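Sensor protein (Rhodopseudomonas palustris, PDB 2OOL) is a bacteriophytochrome photoreceptor that carries a biliverdin chromophore, this part being its chromophore-binding PAS-GAF portion, and probably signals through its own histidine kinase region. Local coordinates at residues D216-A219 and Q220-A223. Numbering follows the deposited sequence.
Sequences DIPA and QSRA. With LBV (3-[2-[(Z)-[3-(2-carboxyethyl)-5-[(Z)-(4-ethenyl-3-methyl-5-oxidanylidene-pyrrol-2-ylidene)methyl]-4-methyl-pyrrol-1-ium -2-ylidene]methyl]-5-[(Z)-[(3E)-3-ethylidene-4-methyl-5-oxidanylidene-pyrrolidin-2-ylidene]methyl]-4-methyl-1H-pyrrol-3- yl]propanoic acid), chain C.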
loop_
_atom_site.group_PDB
_atom_site.type_symbol
_atom_site.label_atom_id
_atom_site.label_comp_id
_atom_site.label_asym_id
_atom_site.label_seq_id
_atom_site.Cartn_x
_atom_site.Cartn_y
_atom_site.Cartn_z
ATOM N N ASP A 216 0.741 23.920 23.844
ATOM C CA ASP A 216 0.766 22.460 23.901
ATOM C C ASP A 216 1.673 21.839 22.836
ATOM O O ASP A 216 2.126 20.719 23.025
ATOM C CB ASP A 216 -0.631 21.884 23.770
ATOM C CG ASP A 216 -1.471 22.066 25.031
ATOM O OD1 ASP A 216 -1.029 22.780 25.971
ATOM O OD2 ASP A 216 -2.590 21.495 25.077
ATOM N N ILE A 217 1.894 22.541 21.724
ATOM C CA ILE A 217 2.851 22.118 20.693
ATOM C C ILE A 217 3.686 23.362 20.353
ATOM O O ILE A 217 3.428 24.020 19.346
ATOM C CB ILE A 217 2.175 21.556 19.414
ATOM C CG1 ILE A 217 1.077 20.530 19.768
ATOM C CG2 ILE A 217 3.217 20.916 18.513
ATOM C CD1 ILE A 217 0.355 19.887 18.551
ATOM N N PRO A 218 4.695 23.680 21.196
ATOM C CA PRO A 218 5.412 24.946 21.136
ATOM C C PRO A 218 6.218 25.111 19.864
ATOM O O PRO A 218 6.300 24.190 19.031
ATOM C CB PRO A 218 6.281 24.917 22.382
ATOM C CG PRO A 218 6.457 23.463 22.664
ATOM C CD PRO A 218 5.215 22.818 22.265
ATOM N N ALA A 219 6.772 26.305 19.705
ATOM C CA ALA A 219 7.336 26.772 18.427
ATOM C C ALA A 219 8.484 25.935 17.896
ATOM O O ALA A 219 8.613 25.743 16.684
ATOM C CB ALA A 219 7.756 28.305 18.505
ATOM N N GLN A 220 9.367 25.469 18.765
ATOM C CA GLN A 220 10.531 24.693 18.278
ATOM C C GLN A 220 10.063 23.285 17.835
ATOM O O GLN A 220 10.591 22.687 16.897
ATOM C CB GLN A 220 11.661 24.681 19.317
ATOM C CG GLN A 220 11.574 23.615 20.397
ATOM C CD GLN A 220 10.551 23.907 21.479
ATOM O OE1 GLN A 220 9.467 24.370 21.191
ATOM N NE2 GLN A 220 10.912 23.660 22.734
ATOM N N SER A 221 9.052 22.767 18.514
ATOM C CA SER A 221 8.440 21.464 18.163
ATOM C C SER A 221 7.791 21.548 16.811
ATOM O O SER A 221 7.962 20.686 15.973
ATOM C CB SER A 221 7.371 21.070 19.202
ATOM O OG SER A 221 7.936 21.149 20.512
ATOM N N ARG A 222 7.019 22.600 16.601
ATOM C CA ARG A 222 6.348 22.809 15.312
ATOM C C ARG A 222 7.302 22.993 14.160
ATOM O O ARG A 222 7.046 22.459 13.087
ATOM C CB ARG A 222 5.459 24.003 15.374
ATOM C CG ARG A 222 4.212 23.731 16.037
ATOM C CD ARG A 222 3.261 24.839 15.842
ATOM N NE ARG A 222 3.215 25.681 17.029
ATOM C CZ ARG A 222 3.696 26.891 17.126
ATOM N NH1 ARG A 222 4.315 27.475 16.091
ATOM N NH2 ARG A 222 3.556 27.517 18.282
ATOM N N ALA A 223 8.366 23.779 14.358
ATOM C CA ALA A 223 9.492 23.867 13.372
ATOM C C ALA A 223 10.091 22.463 13.048
ATOM O O ALA A 223 10.236 22.082 11.871
ATOM C CB ALA A 223 10.635 24.881 13.880
HETATM C C1A LBV C . 2.714 21.352 27.111
HETATM C C1B LBV C . 5.843 20.009 24.254
HETATM O O1B LBV C . 10.519 16.167 21.959
HETATM C C1C LBV C . 3.494 17.429 21.351
HETATM O O1C LBV C . 2.570 12.925 18.920
HETATM C C1D LBV C . -1.226 17.154 21.643
HETATM C C2A LBV C . 3.432 22.496 27.784
HETATM C C2B LBV C . 7.069 19.702 23.648
HETATM O O2B LBV C . 9.295 15.961 20.141
HETATM C C2C LBV C . 3.032 16.566 20.334
HETATM O O2C LBV C . 2.665 12.927 21.131
HETATM C C2D LBV C . -2.460 17.836 21.681
HETATM C C3A LBV C . 4.761 22.389 27.016
HETATM C C3B LBV C . 6.830 18.794 22.619
HETATM C C3C LBV C . 1.648 16.604 20.381
HETATM C C3D LBV C . -3.427 16.894 21.405
HETATM C C4A LBV C . 4.685 21.324 26.077
HETATM C C4B LBV C . 5.420 18.584 22.569
HETATM C C4C LBV C . 1.268 17.451 21.436
HETATM C C4D LBV C . -2.767 15.672 21.216
HETATM C CAA LBV C . 5.896 23.216 27.179
HETATM C CAB LBV C . 7.904 18.165 21.719
HETATM C CAC LBV C . 3.797 15.696 19.308
HETATM C CAD LBV C . -4.776 17.150 21.375
HETATM C CBA LBV C . 6.067 24.457 28.119
HETATM C CBB LBV C . 8.233 16.743 22.125
HETATM C CBC LBV C . 4.213 14.332 19.942
HETATM C CBD LBV C . -5.731 16.185 21.075
HETATM C CGB LBV C . 9.457 16.250 21.329
HETATM C CGC LBV C . 3.049 13.289 20.005
HETATM C CHB LBV C . 5.780 20.980 25.264
HETATM C CHC LBV C . 4.859 17.682 21.613
HETATM C CHD LBV C . -0.017 17.802 21.859
HETATM C CMA LBV C . 3.606 22.157 29.274
HETATM C CMB LBV C . 8.456 20.240 24.067
HETATM C CMC LBV C . 0.774 15.801 19.393
HETATM C CMD LBV C . -2.742 19.330 21.952
HETATM N N_A LBV C . 3.477 20.756 26.171
HETATM O O_A LBV C . 1.569 20.999 27.378
HETATM N N_B LBV C . 4.910 19.336 23.559
HETATM N N_C LBV C . 2.403 17.904 21.974
HETATM N N_D LBV C . -1.462 15.881 21.384
HETATM O O_D LBV C . -3.259 14.562 20.948
#
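Arg222 folds back from the first turn of helix 219-227 onto the loop leading into it, and its NE donates to the carbonyl oxygen of Ile217 (NE to O 2.9 Å). The donor lies almost straight off the end of that carbonyl, whereas the oxygen sits 32° out of the guanidinium plane. A bend at chi3 (-101°) brings one guanidinium face over Pro218 C and Ala219 CA, while CG of Arg222 rests on Ile217 CG2 at 3.9 Å. Pro218, at the N-cap position, offers its carbonyl to the backbone N of Arg222, starting the helical bonding.

The chromophore side is tightly packed. Asp216 O accepts hydrogen bonds from two of the four ring nitrogens of LBV, N_B at 3.2 Å and, weakly, N_C. Next to it, Ile217 CG1 lies 3.5 Å from LBV C4C and Pro218 CD 3.5 Å from LBV C1B. Ser221 OG, buried without a polar partner, lies 3.2 Å from LBV CAB and also touches Pro218 CG. Apart from these chromophore contacts, Gln220 curls back through its bend at chi2 (-76°), setting OE1 against the proline ring, where it accepts a hydrogen bond from Ser221 N, the donor standing above the carboxamide plane; its NE2 binds Cys28 O and Glu31 O.

The outward side is looser: Ala223 is exposed and adds little beyond the helical bond from its N to Ala219 O, and Arg222 is partly exposed, with Trp191 as a cation-pi partner. With an alanine at Arg222, the Ile217 carbonyl would probably lose its side-chain donor and Trp191 its cation-pi mate. Three successive carbonyls of this GAF-domain turn thus divide the work: that of Asp216 accepts from the chromophore, those of Ile217 and Pro218 from Arg222.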